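PDB 6DFL: lipopolysaccharide core heptose(I) kinase RfaP from Pseudomonas aeruginosa, which phosphorylates the first heptose of the lipopolysaccharide inner core with ATP and magnesium, and also autophosphorylates on tyrosine. Local coordinates for residues E7-K10 / R11-G15; S127-W130 / R131-P135; G218-R221 / R222-L225. All coordinates share one frame; numbering follows the deposited sequence.

Interaction 1. Residues E7-K10 / R11-G15; sequences EPFK and RLWNG
Phe9 and Trp13 lie side by side and point the same way, four residues apart, a little over one helical turn; Phe9 is on helix 9-12 and Trp13 lies just past its end. The methylene of Phe9 rests on the middle of the indole: CB sits 3.9 Å from the centroid of the Trp13 six-membered ring and almost on its normal, a CH-pi contact. The two rings form an oblique aromatic pair, planes 54° apart, with Phe9 CD1 reaching Trp13 CZ2 at 3.3 Å. Both side chains carry CG beside the backbone N, anti to the carbonyl carbon (chi1 -52° in Phe9 and almost the same in Trp13), and this shared choice sends them off in the same direction. In the backbone, Trp13 N donates to Phe9 O (3.1 Å), while Leu12 N bonds to Pro8 O. Leu12 CD1 packs on Pro8, nearest its carbonyl oxygen. A cis peptide precedes Pro8, and proline is the residue that most readily takes one.

On the exposed side Glu7 and Arg11 cross at about a right angle, yet their flat ends are only 14° from parallel. The salt bridge from Arg11 NH1 to Glu7 OE1 is weak at 3.4 Å; both chains are exposed at the surface, and Arg11 also has a weak, long pairing with Asp44. Pro8 O lies over one face of the guanidinium.

The aromatic pair faces inward. Trp13 packs on Pro18, Ala21 and Val22 of helix 18-24 and on Phe111 of strand 109-115, while Phe9 meets Val113 of that strand and Tyr48 edge-to-face, fastening helix 9-12 to the five-stranded sheet.

Interaction 2. Residues S127-W130 / R131-P135; sequences SQDW and RERPP
Pro135 lays its ring over the pyrrole part of Trp130: CG stands 3.6 Å from the centroid of the five-membered ring, 13° off the normal, in a CH-pi contact. CB and CD follow the same face, CB near NE1 and CD 3.6 Å from Trp130 CG. A proline fits here because its rigid ring offers several C-H groups to an electron-rich face at once. The opposite face of the indole is taken by Ser127 CB, 3.5 Å above the plane and over its centre, so the ring is sandwiched between residues three before and five after it in sequence. Trp130 CG lies beside its own backbone N (chi1 -81°), which turns the indole back over the serine.

Backbone bonds hold the turn that brings these groups together. Asp129 O accepts from Arg133 N at 2.6 Å, and more weakly from Glu132 N. Trp130 N in turn donates to Ser127 O (3.0 Å). Further along, Pro134 CA makes a C-H...O contact with Trp130 O at 3.4 Å. At the surface Asp129 and Arg133 form a long salt bridge, OD2 to NH2 at 4.0 Å, with the carboxylate and guanidinium planes steeply inclined. Arginine's reach lets its guanidinium approach the carboxylate four residues back while remaining at the surface.

Ser127 OG is tied back to Leu123 O of helix 123-127, while Trp130 packs on Lys140 and Leu143 of helix 137-156, and its six-membered ring comes within about 4 Å of the far end of the hexadecanoyl tail. The turn thus joins two helices, with its tryptophan against the second of them.

Interaction 3. Residues G218-R221 / R222-L225; sequences GLTR and RDKL. With G9S (S-[2-({N-[(2S)-2-hydroxy-3,3-dimethyl-4-(phosphonooxy)butanoyl]-beta-alanyl}amino)ethyl] hexadecanethioate), chain C.
Thr220 and Asp223 form a capping box at the N terminus of helix 221-232, with Thr220 as the N-cap. The threonine hydroxyl oxygen stands between its own backbone N and carbonyl carbon (chi1 81°), from where OG1 accepts Asp223 N at 2.9 Å with an angle of 160°, and Arg222 N more weakly. Asp223 answers in reverse: OD2 receives Thr220 N at 2.9 Å, from 41° above the carboxylate plane. OD2 also forms a salt bridge with Lys140, and OD1 one with Arg226. Both residues suit their places, since short acceptors can reach the amides of a helix start and an acidic group there probably gains from the helix dipole. Arg222 presents one guanidinium face to Thr220 OG1, but its strongest partner is an acidic side chain of another protein chain.

Lys224 starts against the ligand and crosses away from it toward Tyr211. Its CB lies 3.9 Å from G9S C13 on one hand and near Arg221 O on the other. CG, beside the backbone N, meets Thr220 O at 3.5 Å and approaches C16 of the acyl chain. CD lies between C13 and that same carbonyl oxygen, and CE reaches Leu219 O and CB. The extended chain then carries NZ to a hydrogen bond with Tyr211 OH. A lysine suits this path because its long methylene run can pack on a lipid while its tip stays polar.

Arg221, Leu219 and Leu225 also line this pocket. Arg221 CB lies 3.3 Å from G9S O2, Leu219 CD1 touches the hexadecanoyl tail at C22, and Leu225 CD2 packs on the pantetheine end, 3.6 Å from G9S C1.

In the fold
From the N terminus, interaction 1 comes first, residues 7-15 holding the short helix 9-12 after strand 2-5 and packing it on the five-stranded sheet. Interaction 2 follows in the loop between helices 123-127 and 137-156, and interaction 3 later opens helix 221-232. Each is a local turn closed before the next begins, so none nests in or crosses another. Interaction 1 stands apart, its centre 45 and 48 Å from those of the other two, on the opposite side of the chain's centre. Interactions 2 and 3 touch, Arg131 CG lying 3.9 Å from Gly218 N, and Lys140 of helix 137-156 contacts both.

Interaction 1. Residues E7-K10 / R11-G15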
# COMPACT_ATOMS: atom_id res chain seq x y z
N GLU A 7 25.73 -6.71 -11.98
CA GLU A 7 26.50 -5.50 -12.24
C GLU A 7 26.02 -4.36 -11.35
O GLU A 7 24.83 -4.26 -11.04
CB GLU A 7 26.40 -5.11 -13.71
CG GLU A 7 27.16 -6.05 -14.66
CD GLU A 7 28.64 -6.18 -14.31
OE1 GLU A 7 29.28 -5.14 -14.03
OE2 GLU A 7 29.15 -7.32 -14.32
N PRO A 8 26.93 -3.45 -10.94
CA PRO A 8 28.33 -3.37 -11.38
C PRO A 8 29.32 -4.19 -10.56
O PRO A 8 30.49 -4.28 -10.93
CB PRO A 8 28.64 -1.88 -11.25
CG PRO A 8 27.82 -1.45 -10.08
CD PRO A 8 26.56 -2.30 -10.10
N PHE A 9 28.86 -4.80 -9.47
CA PHE A 9 29.76 -5.46 -8.53
C PHE A 9 30.25 -6.82 -9.00
O PHE A 9 31.13 -7.40 -8.34
CB PHE A 9 29.06 -5.60 -7.18
CG PHE A 9 28.51 -4.31 -6.68
CD1 PHE A 9 29.30 -3.45 -5.91
CD2 PHE A 9 27.21 -3.92 -6.99
CE1 PHE A 9 28.81 -2.26 -5.45
CE2 PHE A 9 26.72 -2.71 -6.53
CZ PHE A 9 27.52 -1.88 -5.76
N LYS A 10 29.72 -7.36 -10.10
CA LYS A 10 30.22 -8.62 -10.63
C LYS A 10 31.66 -8.48 -11.11
O LYS A 10 32.54 -9.26 -10.71
CB LYS A 10 29.32 -9.11 -11.77
CG LYS A 10 29.31 -10.61 -12.01
CD LYS A 10 28.25 -10.98 -13.06
CE LYS A 10 27.77 -12.42 -12.94
NZ LYS A 10 28.82 -13.41 -13.31
N ARG A 11 31.92 -7.49 -11.96
CA ARG A 11 33.30 -7.19 -12.34
C ARG A 11 34.07 -6.58 -11.17
O ARG A 11 35.17 -7.04 -10.83
CB ARG A 11 33.34 -6.26 -13.56
CG ARG A 11 32.64 -4.92 -13.38
CD ARG A 11 33.06 -3.92 -14.45
NE ARG A 11 33.06 -2.55 -13.94
CZ ARG A 11 32.00 -1.74 -13.97
NH1 ARG A 11 30.86 -2.17 -14.49
NH2 ARG A 11 32.09 -0.51 -13.48
N LEU A 12 33.47 -5.58 -10.50
CA LEU A 12 34.16 -4.86 -9.43
C LEU A 12 34.78 -5.80 -8.41
O LEU A 12 35.82 -5.49 -7.84
CB LEU A 12 33.19 -3.91 -8.71
CG LEU A 12 33.24 -2.42 -9.08
CD1 LEU A 12 32.80 -2.20 -10.52
CD2 LEU A 12 32.41 -1.56 -8.12
N TRP A 13 34.16 -6.95 -8.17
CA TRP A 13 34.72 -7.90 -7.21
C TRP A 13 35.09 -9.20 -7.90
O TRP A 13 34.75 -10.28 -7.42
CB TRP A 13 33.72 -8.17 -6.09
CG TRP A 13 33.17 -6.95 -5.46
CD1 TRP A 13 33.69 -5.69 -5.52
CD2 TRP A 13 31.98 -6.86 -4.68
NE1 TRP A 13 32.89 -4.82 -4.81
CE2 TRP A 13 31.84 -5.52 -4.29
CE3 TRP A 13 31.03 -7.79 -4.27
CZ2 TRP A 13 30.79 -5.08 -3.50
CZ3 TRP A 13 29.98 -7.36 -3.49
CH2 TRP A 13 29.87 -6.01 -3.12
N ASN A 14 35.78 -9.10 -9.04
CA ASN A 14 36.07 -10.29 -9.83
C ASN A 14 36.99 -11.23 -9.06
O ASN A 14 36.55 -12.26 -8.54
CB ASN A 14 36.70 -9.90 -11.17
CG ASN A 14 36.77 -11.06 -12.13
OD1 ASN A 14 35.85 -11.87 -12.20
ND2 ASN A 14 37.88 -11.16 -12.86
N GLY A 15 38.27 -10.88 -8.97
CA GLY A 15 39.20 -11.69 -8.21
C GLY A 15 39.25 -11.27 -6.76
O GLY A 15 40.33 -11.23 -6.16

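Interaction 2. Residues S127-W130 / R131-P135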
# COMPACT_ATOMS: atom_id res chain seq x y z
N SER A 127 1.56 12.23 1.62
CA SER A 127 0.26 12.48 2.21
C SER A 127 0.34 13.21 3.55
O SER A 127 -0.70 13.43 4.18
CB SER A 127 -0.51 11.16 2.38
OG SER A 127 0.17 10.30 3.28
N GLN A 128 1.55 13.56 3.99
CA GLN A 128 1.83 14.34 5.20
C GLN A 128 0.69 15.25 5.65
O GLN A 128 0.31 15.21 6.82
CB GLN A 128 3.07 15.21 4.96
CG GLN A 128 4.20 15.00 5.93
CD GLN A 128 5.45 15.72 5.47
OE1 GLN A 128 5.51 16.21 4.33
NE2 GLN A 128 6.45 15.82 6.36
N ASP A 129 0.16 16.06 4.73
CA ASP A 129 -0.79 17.12 5.06
C ASP A 129 -2.01 17.08 4.16
O ASP A 129 -2.54 18.11 3.76
CB ASP A 129 -0.12 18.50 4.98
CG ASP A 129 0.88 18.59 3.83
OD1 ASP A 129 0.49 18.26 2.68
OD2 ASP A 129 2.05 18.99 4.09
N TRP A 130 -2.48 15.87 3.85
CA TRP A 130 -3.75 15.72 3.14
C TRP A 130 -4.92 16.18 3.99
O TRP A 130 -5.95 16.61 3.45
CB TRP A 130 -3.97 14.26 2.73
CG TRP A 130 -3.24 13.88 1.50
CD1 TRP A 130 -2.34 14.64 0.81
CD2 TRP A 130 -3.34 12.64 0.82
NE1 TRP A 130 -1.86 13.93 -0.27
CE2 TRP A 130 -2.47 12.70 -0.30
CE3 TRP A 130 -4.08 11.47 1.03
CZ2 TRP A 130 -2.33 11.64 -1.20
CZ3 TRP A 130 -3.93 10.42 0.15
CH2 TRP A 130 -3.06 10.51 -0.95
N ARG A 131 -4.80 16.08 5.32
CA ARG A 131 -5.86 16.55 6.19
C ARG A 131 -6.17 18.02 5.93
O ARG A 131 -7.34 18.42 5.92
CB ARG A 131 -5.48 16.32 7.65
CG ARG A 131 -5.65 14.89 8.12
CD ARG A 131 -6.89 14.75 8.97
NE ARG A 131 -6.78 15.55 10.19
CZ ARG A 131 -7.80 15.81 11.01
NH1 ARG A 131 -9.02 15.36 10.73
NH2 ARG A 131 -7.59 16.55 12.10
N GLU A 132 -5.13 18.83 5.68
CA GLU A 132 -5.29 20.26 5.49
C GLU A 132 -5.07 20.73 4.06
O GLU A 132 -5.60 21.78 3.69
CB GLU A 132 -4.33 21.03 6.41
CG GLU A 132 -4.49 22.56 6.41
CD GLU A 132 -5.55 23.06 7.39
OE1 GLU A 132 -6.49 22.29 7.72
OE2 GLU A 132 -5.44 24.23 7.85
N ARG A 133 -4.31 20.00 3.26
CA ARG A 133 -4.12 20.30 1.84
C ARG A 133 -4.69 19.15 1.03
O ARG A 133 -3.93 18.36 0.44
CB ARG A 133 -2.65 20.55 1.52
CG ARG A 133 -2.29 21.98 1.13
CD ARG A 133 -0.77 22.17 1.10
NE ARG A 133 -0.39 23.44 1.69
CZ ARG A 133 0.73 23.64 2.39
NH1 ARG A 133 0.98 24.85 2.90
NH2 ARG A 133 1.59 22.65 2.60
N PRO A 134 -6.01 19.02 0.94
CA PRO A 134 -6.63 17.82 0.35
C PRO A 134 -6.22 17.65 -1.10
O PRO A 134 -6.24 18.60 -1.89
CB PRO A 134 -8.13 18.09 0.47
CG PRO A 134 -8.24 19.12 1.56
CD PRO A 134 -7.04 19.99 1.37
N PRO A 135 -5.83 16.44 -1.48
CA PRO A 135 -5.42 16.17 -2.86
C PRO A 135 -6.63 16.03 -3.77
O PRO A 135 -7.77 15.97 -3.30
CB PRO A 135 -4.68 14.83 -2.73
CG PRO A 135 -5.49 14.12 -1.67
CD PRO A 135 -5.81 15.22 -0.65

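Interaction 3. Residues G218-R221 / R222-L225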
# COMPACT_ATOMS: atom_id res chain seq x y z
N GLY A 218 -6.78 11.58 6.35
CA GLY A 218 -8.12 11.89 5.90
C GLY A 218 -8.77 10.82 5.04
O GLY A 218 -9.46 11.14 4.07
N LEU A 219 -8.56 9.56 5.37
CA LEU A 219 -9.27 8.49 4.68
C LEU A 219 -10.70 8.46 5.17
O LEU A 219 -10.95 8.23 6.37
CB LEU A 219 -8.60 7.14 4.90
CG LEU A 219 -7.15 6.98 4.43
CD1 LEU A 219 -6.61 5.60 4.70
CD2 LEU A 219 -6.97 7.33 2.98
N THR A 220 -11.65 8.66 4.25
CA THR A 220 -13.05 8.47 4.58
C THR A 220 -13.30 7.00 4.88
O THR A 220 -12.46 6.14 4.60
CB THR A 220 -13.95 8.94 3.44
OG1 THR A 220 -14.01 7.92 2.42
CG2 THR A 220 -13.41 10.24 2.84
N ARG A 221 -14.47 6.71 5.45
CA ARG A 221 -14.85 5.31 5.59
C ARG A 221 -14.86 4.62 4.25
O ARG A 221 -14.56 3.43 4.15
CB ARG A 221 -16.23 5.18 6.24
CG ARG A 221 -16.28 5.58 7.68
CD ARG A 221 -17.71 5.74 8.09
NE ARG A 221 -17.88 6.80 9.08
CZ ARG A 221 -18.93 7.62 9.12
NH1 ARG A 221 -19.90 7.51 8.21
NH2 ARG A 221 -19.01 8.55 10.06
N ARG A 222 -15.15 5.37 3.19
CA ARG A 222 -15.28 4.75 1.88
C ARG A 222 -13.92 4.54 1.22
O ARG A 222 -13.74 3.57 0.49
CB ARG A 222 -16.21 5.59 1.00
CG ARG A 222 -17.67 5.29 1.31
CD ARG A 222 -18.57 6.49 1.12
NE ARG A 222 -18.53 7.34 2.30
CZ ARG A 222 -17.98 8.54 2.34
NH1 ARG A 222 -18.00 9.22 3.48
NH2 ARG A 222 -17.43 9.07 1.25
N ASP A 223 -12.96 5.43 1.48
CA ASP A 223 -11.60 5.14 1.04
C ASP A 223 -11.09 3.85 1.65
O ASP A 223 -10.28 3.15 1.05
CB ASP A 223 -10.67 6.30 1.38
CG ASP A 223 -11.13 7.62 0.79
OD1 ASP A 223 -11.70 7.64 -0.34
OD2 ASP A 223 -10.92 8.66 1.48
N LYS A 224 -11.56 3.50 2.84
CA LYS A 224 -11.10 2.25 3.45
C LYS A 224 -11.81 1.04 2.86
O LYS A 224 -11.18 -0.00 2.64
CB LYS A 224 -11.29 2.31 4.98
CG LYS A 224 -10.49 3.42 5.68
CD LYS A 224 -10.92 3.57 7.14
CE LYS A 224 -10.54 4.94 7.68
NZ LYS A 224 -10.84 5.03 9.14
N LEU A 225 -13.13 1.15 2.59
CA LEU A 225 -13.83 0.08 1.88
C LEU A 225 -13.27 -0.11 0.48
O LEU A 225 -13.05 -1.25 0.04
CB LEU A 225 -15.34 0.37 1.82
CG LEU A 225 -16.06 0.57 3.15
CD1 LEU A 225 -17.46 1.11 2.94
CD2 LEU A 225 -16.09 -0.73 3.91
C1 G9S C . -15.92 0.15 7.40
C2 G9S C . -17.64 1.86 8.09
C3 G9S C . -18.52 2.46 9.17
C4 G9S C . -19.54 1.52 9.80
C5 G9S C . -20.12 -0.99 9.29
C6 G9S C . -21.91 -0.59 7.37
C7 G9S C . -23.41 -0.46 7.26
C8 G9S C . -21.26 0.65 6.79
C10 G9S C . -12.76 -0.88 8.50
C11 G9S C . -11.69 -1.23 9.49
C12 G9S C . -10.27 -0.99 9.01
C13 G9S C . -10.15 -0.31 7.66
C14 G9S C . -9.48 -1.13 6.55
C15 G9S C . -8.02 -0.83 6.24
C16 G9S C . -7.71 0.41 5.44
N2 G9S C . -16.77 0.74 8.41
C19 G9S C . -14.59 0.82 7.18
C20 G9S C . -21.49 -1.80 6.59
C21 G9S C . -6.43 0.43 4.61
C22 G9S C . -5.89 1.83 4.32
C23 G9S C . -4.47 1.98 3.87
C24 G9S C . -4.26 2.61 2.51
C25 G9S C . -2.86 3.02 2.08
C26 G9S C . -2.74 4.09 0.99
C27 G9S C . -2.67 5.54 1.44
C28 G9S C . -2.29 6.54 0.39
C29 G9S C . -1.03 7.32 0.59
C30 G9S C . -21.58 -0.75 8.89
N3 G9S C . -19.20 0.08 9.72
O2 G9S C . -17.67 2.31 6.95
O3 G9S C . -13.29 -1.72 7.79
O4 G9S C . -19.68 -2.14 9.27
O5 G9S C . -22.12 0.25 9.66
O6 G9S C . -24.15 -1.15 8.21
O8 G9S C . -26.35 -2.03 9.10
O9 G9S C . -25.36 -3.06 7.04
P1 G9S C . -25.54 -1.79 7.84
S1 G9S C . -13.46 0.75 8.56